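Long-range contacts in tumor necrosis factor receptor superfamily member 11B (Homo sapiens, PDB 3URF), which acts as a secreted decoy receptor for the cytokine TNFSF11/RANKL, neutralising its function in osteoclastogenesis, and inhibits osteoclast activation: residues C66-Q70 with L92-C97; K141-C145 with H160-C164. One frame throughout, in Å; residues are numbered along the deposited sequence.

In the fold
The fragment is the elongated cysteine-rich part of the receptor, built from TNFR-Cys repeats in series; contact 1 is a junction between repeats, contact 2 a closure inside one repeat. Contact 1 joins repeat 2 to repeat 3: the loop before strand 70-74 meets the hairpin of strands 90-93 and 96-99. Contact 2 follows later in the chain and lies wholly inside repeat 4, starting at the end of strand 140-141. They share no strand, and with centres 41 Å and nearest atoms about 29 Å apart they do not touch. Contact 1 borders other protein chains of the assembly, whereas none reaches contact 2; the two thus mark a partner-binding region and a separate, surface-lying disulfide loop.

Contact 1 of 2, residues C66-Q70 with L92-C97; sequences CKELQ and LEIEFC
The type I turn Lys67-Gln70 faces the type II' turn Glu93-Phe96 and the start of the strand after it, with the CA atoms of Leu69 and Cys97 5.9 Å apart and those of Lys67 and Phe96 7.3 Å apart. A water lies between the two backbones, accepting from Leu69 N and from Cys97 N at 3.3 Å each. Leu69 presents its CB to the CB of Cys97 at 3.7 Å, an apolar contact between two buried residues. Lys67 runs with CG anti to the carbonyl carbon (chi1 -42°) and lays its aliphatic CD and CE past the backbone carbonyl of Glu95; its chain then bends at the last torsion, and NZ meets Glu95 OE1 in a long salt bridge of 3.7 Å, the two side chains crossing near a right angle. The strongest polar partner of that carboxylate is an aromatic side chain of another protein's chain, hydrogen-bonded to OE2, and OE1 also forms salt bridges with basic side chains of such chains. Gln70 works in two directions: OE1 takes the N-H of Lys67 at 2.9 Å in a nearly straight bond (177°), while CG packs on Cys97 SG and NE2 lies 4.0 Å from Leu92 CD2. An alanine here removes the acceptor, which would probably leave Lys67 N without its mate and Cys97 SG without its covering methylene. Disulfides pin both sides, Cys66 to Cys84 and Cys97 to Cys86. The arrangement is an inter-repeat junction of the TNF-receptor cysteine-rich fold, in which a loop of repeat 2 packs on the first hairpin of repeat 3, and its Glu93-Phe96 turn forms part of the surface that contacts the partner protein.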
loop_
_atom_site.group_PDB
_atom_site.type_symbol
_atom_site.label_atom_id
_atom_site.label_comp_id
_atom_site.label_asym_id
_atom_site.label_seq_id
_atom_site.Cartn_x
_atom_site.Cartn_y
_atom_site.Cartn_z
ATOM N N CYS B 66 -22.317 3.753 -8.080
ATOM C CA CYS B 66 -22.139 5.140 -8.522
ATOM C C CYS B 66 -21.366 5.964 -7.513
ATOM O O CYS B 66 -21.457 5.742 -6.311
ATOM C CB CYS B 66 -23.483 5.822 -8.789
ATOM S SG CYS B 66 -24.308 5.253 -10.284
ATOM N N LYS B 67 -20.619 6.933 -8.018
ATOM C CA LYS B 67 -19.820 7.798 -7.172
ATOM C C LYS B 67 -20.671 8.953 -6.650
ATOM O O LYS B 67 -21.834 9.101 -7.032
ATOM C CB LYS B 67 -18.607 8.298 -7.956
ATOM C CG LYS B 67 -17.960 7.197 -8.799
ATOM C CD LYS B 67 -16.512 7.496 -9.128
ATOM C CE LYS B 67 -15.916 6.482 -10.111
ATOM N NZ LYS B 67 -15.671 5.110 -9.556
ATOM N N GLU B 68 -20.083 9.765 -5.775
ATOM C CA GLU B 68 -20.811 10.830 -5.096
ATOM C C GLU B 68 -21.542 11.789 -6.022
ATOM O O GLU B 68 -22.756 11.974 -5.903
ATOM C CB GLU B 68 -19.883 11.610 -4.175
ATOM C CG GLU B 68 -19.945 11.120 -2.742
ATOM C CD GLU B 68 -21.353 11.209 -2.157
ATOM O OE1 GLU B 68 -21.859 10.181 -1.649
ATOM O OE2 GLU B 68 -21.951 12.310 -2.203
ATOM N N LEU B 69 -20.806 12.408 -6.934
ATOM C CA LEU B 69 -21.404 13.350 -7.870
ATOM C C LEU B 69 -21.915 12.679 -9.136
ATOM O O LEU B 69 -21.986 13.301 -10.204
ATOM C CB LEU B 69 -20.430 14.475 -8.205
ATOM C CG LEU B 69 -20.037 15.200 -6.920
ATOM C CD1 LEU B 69 -19.432 16.550 -7.213
ATOM C CD2 LEU B 69 -21.266 15.343 -6.048
ATOM N N GLN B 70 -22.282 11.410 -9.000
ATOM C CA GLN B 70 -22.870 10.674 -10.098
ATOM C C GLN B 70 -24.299 10.316 -9.809
ATOM O O GLN B 70 -24.697 10.201 -8.652
ATOM C CB GLN B 70 -22.112 9.394 -10.331
ATOM C CG GLN B 70 -20.912 9.566 -11.188
ATOM C CD GLN B 70 -20.358 8.240 -11.591
ATOM O OE1 GLN B 70 -20.516 7.238 -10.873
ATOM N NE2 GLN B 70 -19.716 8.204 -12.753
ATOM N N LEU B 92 -16.181 12.453 -15.759
ATOM C CA LEU B 92 -15.462 11.498 -14.941
ATOM C C LEU B 92 -13.982 11.559 -15.249
ATOM O O LEU B 92 -13.561 11.239 -16.354
ATOM C CB LEU B 92 -15.983 10.083 -15.157
ATOM C CG LEU B 92 -15.322 9.017 -14.287
ATOM C CD1 LEU B 92 -15.230 9.483 -12.844
ATOM C CD2 LEU B 92 -16.082 7.688 -14.388
ATOM N N GLU B 93 -13.208 11.989 -14.259
ATOM C CA GLU B 93 -11.757 11.972 -14.336
ATOM C C GLU B 93 -11.191 10.963 -13.346
ATOM O O GLU B 93 -11.045 11.254 -12.164
ATOM C CB GLU B 93 -11.192 13.339 -14.012
ATOM C CG GLU B 93 -9.694 13.340 -13.875
ATOM C CD GLU B 93 -9.008 13.774 -15.143
ATOM O OE1 GLU B 93 -8.894 12.945 -16.063
ATOM O OE2 GLU B 93 -8.600 14.953 -15.230
ATOM N N ILE B 94 -10.873 9.777 -13.848
ATOM C CA ILE B 94 -10.275 8.736 -13.034
ATOM C C ILE B 94 -11.246 8.332 -11.933
ATOM O O ILE B 94 -12.216 7.626 -12.198
ATOM C CB ILE B 94 -8.891 9.151 -12.508
ATOM C CG1 ILE B 94 -7.975 9.512 -13.683
ATOM C CG2 ILE B 94 -8.254 8.031 -11.719
ATOM C CD1 ILE B 94 -6.749 10.294 -13.279
ATOM N N GLU B 95 -11.037 8.784 -10.707
ATOM C CA GLU B 95 -11.951 8.360 -9.664
ATOM C C GLU B 95 -13.088 9.337 -9.309
ATOM O O GLU B 95 -13.985 8.997 -8.532
ATOM C CB GLU B 95 -11.171 7.892 -8.433
ATOM C CG GLU B 95 -10.545 6.491 -8.593
ATOM C CD GLU B 95 -11.583 5.362 -8.742
ATOM O OE1 GLU B 95 -12.425 5.202 -7.837
ATOM O OE2 GLU B 95 -11.560 4.627 -9.757
ATOM N N PHE B 96 -13.087 10.526 -9.905
ATOM C CA PHE B 96 -14.000 11.582 -9.452
ATOM C C PHE B 96 -14.689 12.404 -10.548
ATOM O O PHE B 96 -14.155 12.585 -11.636
ATOM C CB PHE B 96 -13.249 12.541 -8.518
ATOM C CG PHE B 96 -12.780 11.905 -7.247
ATOM C CD1 PHE B 96 -13.678 11.648 -6.210
ATOM C CD2 PHE B 96 -11.440 11.557 -7.070
ATOM C CE1 PHE B 96 -13.245 11.063 -5.011
ATOM C CE2 PHE B 96 -11.009 10.965 -5.871
ATOM C CZ PHE B 96 -11.919 10.721 -4.843
ATOM N N CYS B 97 -15.857 12.948 -10.226
ATOM C CA CYS B 97 -16.577 13.820 -11.155
ATOM C C CYS B 97 -16.179 15.279 -11.000
ATOM O O CYS B 97 -16.540 15.937 -10.022
ATOM C CB CYS B 97 -18.081 13.669 -10.962
ATOM S SG CYS B 97 -18.679 12.033 -11.468
HETATM O O HOH W 1 -17.629 11.946 -7.679
#

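Contact 2 of 2, residues K141-C145 with H160-C164; sequences KHTNC and HDNIC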
loop_
_atom_site.group_PDB
_atom_site.type_symbol
_atom_site.label_atom_id
_atom_site.label_comp_id
_atom_site.label_asym_id
_atom_site.label_seq_id
_atom_site.Cartn_x
_atom_site.Cartn_y
_atom_site.Cartn_z
ATOM N N LYS B 141 -17.815 34.341 -34.616
ATOM C CA LYS B 141 -17.014 35.147 -35.528
ATOM C C LYS B 141 -17.401 36.626 -35.507
ATOM O O LYS B 141 -18.549 36.971 -35.232
ATOM C CB LYS B 141 -17.052 34.574 -36.943
ATOM C CG LYS B 141 -17.935 35.310 -37.906
ATOM C CD LYS B 141 -17.723 34.777 -39.316
ATOM C CE LYS B 141 -16.260 34.862 -39.738
ATOM N NZ LYS B 141 -16.044 34.382 -41.136
ATOM N N HIS B 142 -16.430 37.497 -35.771
ATOM C CA HIS B 142 -16.684 38.931 -35.756
ATOM C C HIS B 142 -17.931 39.196 -36.570
ATOM O O HIS B 142 -18.036 38.757 -37.713
ATOM C CB HIS B 142 -15.505 39.714 -36.347
ATOM C CG HIS B 142 -14.269 39.679 -35.507
ATOM N ND1 HIS B 142 -14.304 39.670 -34.128
ATOM C CD2 HIS B 142 -12.960 39.650 -35.850
ATOM C CE1 HIS B 142 -13.069 39.629 -33.660
ATOM N NE2 HIS B 142 -12.235 39.615 -34.684
ATOM N N THR B 143 -18.892 39.895 -35.986
ATOM C CA THR B 143 -20.050 40.290 -36.764
ATOM C C THR B 143 -19.608 41.244 -37.891
ATOM O O THR B 143 -18.915 42.239 -37.649
ATOM C CB THR B 143 -21.135 40.925 -35.874
ATOM O OG1 THR B 143 -22.030 41.698 -36.685
ATOM C CG2 THR B 143 -20.507 41.824 -34.846
ATOM N N ASN B 144 -19.976 40.926 -39.129
ATOM C CA ASN B 144 -19.588 41.785 -40.242
ATOM C C ASN B 144 -20.495 43.002 -40.386
ATOM O O ASN B 144 -21.433 43.005 -41.185
ATOM C CB ASN B 144 -19.500 41.019 -41.563
ATOM C CG ASN B 144 -19.017 41.900 -42.711
ATOM O OD1 ASN B 144 -19.691 42.037 -43.732
ATOM N ND2 ASN B 144 -17.852 42.520 -42.532
ATOM N N CYS B 145 -20.214 44.029 -39.591
ATOM C CA CYS B 145 -20.929 45.286 -39.686
ATOM C C CYS B 145 -20.804 45.734 -41.115
ATOM O O CYS B 145 -21.807 46.047 -41.779
ATOM C CB CYS B 145 -20.273 46.323 -38.784
ATOM S SG CYS B 145 -20.464 45.994 -37.023
ATOM N N HIS B 160 -12.801 40.455 -28.351
ATOM C CA HIS B 160 -13.809 41.481 -28.578
ATOM C C HIS B 160 -14.316 41.506 -30.018
ATOM O O HIS B 160 -13.551 41.388 -30.973
ATOM C CB HIS B 160 -13.248 42.848 -28.195
ATOM C CG HIS B 160 -14.268 43.779 -27.622
ATOM N ND1 HIS B 160 -15.238 44.387 -28.391
ATOM C CD2 HIS B 160 -14.465 44.215 -26.355
ATOM C CE1 HIS B 160 -15.990 45.154 -27.623
ATOM N NE2 HIS B 160 -15.543 45.067 -26.383
ATOM N N ASP B 161 -15.624 41.660 -30.158
ATOM C CA ASP B 161 -16.279 41.665 -31.456
ATOM C C ASP B 161 -16.018 42.997 -32.151
ATOM O O ASP B 161 -15.438 43.909 -31.564
ATOM C CB ASP B 161 -17.777 41.465 -31.235
ATOM C CG ASP B 161 -18.548 41.285 -32.517
ATOM O OD1 ASP B 161 -17.935 40.982 -33.565
ATOM O OD2 ASP B 161 -19.786 41.435 -32.459
ATOM N N ASN B 162 -16.430 43.115 -33.405
ATOM C CA ASN B 162 -16.404 44.416 -34.043
ATOM C C ASN B 162 -17.517 45.269 -33.429
ATOM O O ASN B 162 -18.681 44.858 -33.395
ATOM C CB ASN B 162 -16.584 44.311 -35.569
ATOM C CG ASN B 162 -15.470 43.515 -36.250
ATOM O OD1 ASN B 162 -14.377 43.349 -35.705
ATOM N ND2 ASN B 162 -15.751 43.025 -37.454
ATOM N N ILE B 163 -17.154 46.440 -32.916
ATOM C CA ILE B 163 -18.147 47.411 -32.477
ATOM C C ILE B 163 -18.516 48.256 -33.693
ATOM O O ILE B 163 -17.676 48.976 -34.235
ATOM C CB ILE B 163 -17.605 48.310 -31.348
ATOM C CG1 ILE B 163 -16.816 47.470 -30.339
ATOM C CG2 ILE B 163 -18.741 49.079 -30.678
ATOM C CD1 ILE B 163 -16.319 48.247 -29.136
ATOM N N CYS B 164 -19.765 48.159 -34.135
ATOM C CA CYS B 164 -20.129 48.697 -35.440
ATOM C C CYS B 164 -21.372 49.593 -35.449
ATOM O O CYS B 164 -22.476 49.145 -35.775
ATOM C CB CYS B 164 -20.262 47.558 -36.462
ATOM S SG CYS B 164 -18.667 46.936 -37.112
#
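His142 and Asp161 bring their CA atoms within 5.1 Å, and Cys145 and Cys164 do so at 5.5 Å, in a surface-lying part of repeat 4 where two loop segments run in roughly the same direction. The Cys145-Cys164 disulfide makes this a disulfide-closed loop of the TNFR cysteine-rich type. At His142, the imidazole has Asn162 OD1 over one face, 3.7 Å above its plane and displaced toward the rim. The ring and amide planes are 32° apart, inclined but nearer to parallel than to perpendicular, and CB of His142 also meets ND2 of Asn162. Thr143 supplies the main polar links. Its N-H is taken by Asp161 OD1 at 2.8 Å on the syn lone pair of that oxygen; Asp161 reaches it with CG anti to its own backbone nitrogen (chi1 -173°). Thr143 O is held by two donors from opposite faces of its carbonyl plane: Asn162 ND2 at 3.3 Å, well above that plane, and Cys145 N at 2.9 Å. The second of these closes an inverse gamma turn centred on Asn144, whose amide oxygen accepts from Val147 N just beyond the segment. Cys145 then delivers its SG to Cys164 SG at 2.0 Å, covalently tying the ends of the intervening loop. That loop carries the glycan-bearing Asn157, and the side chain of His160 lies against the sugar. Within the second segment, His160 ND1 gives a hydrogen bond to Asp161 O at 3.2 Å, nearly straight at 175°, with the oxygen in the plane of the imidazole.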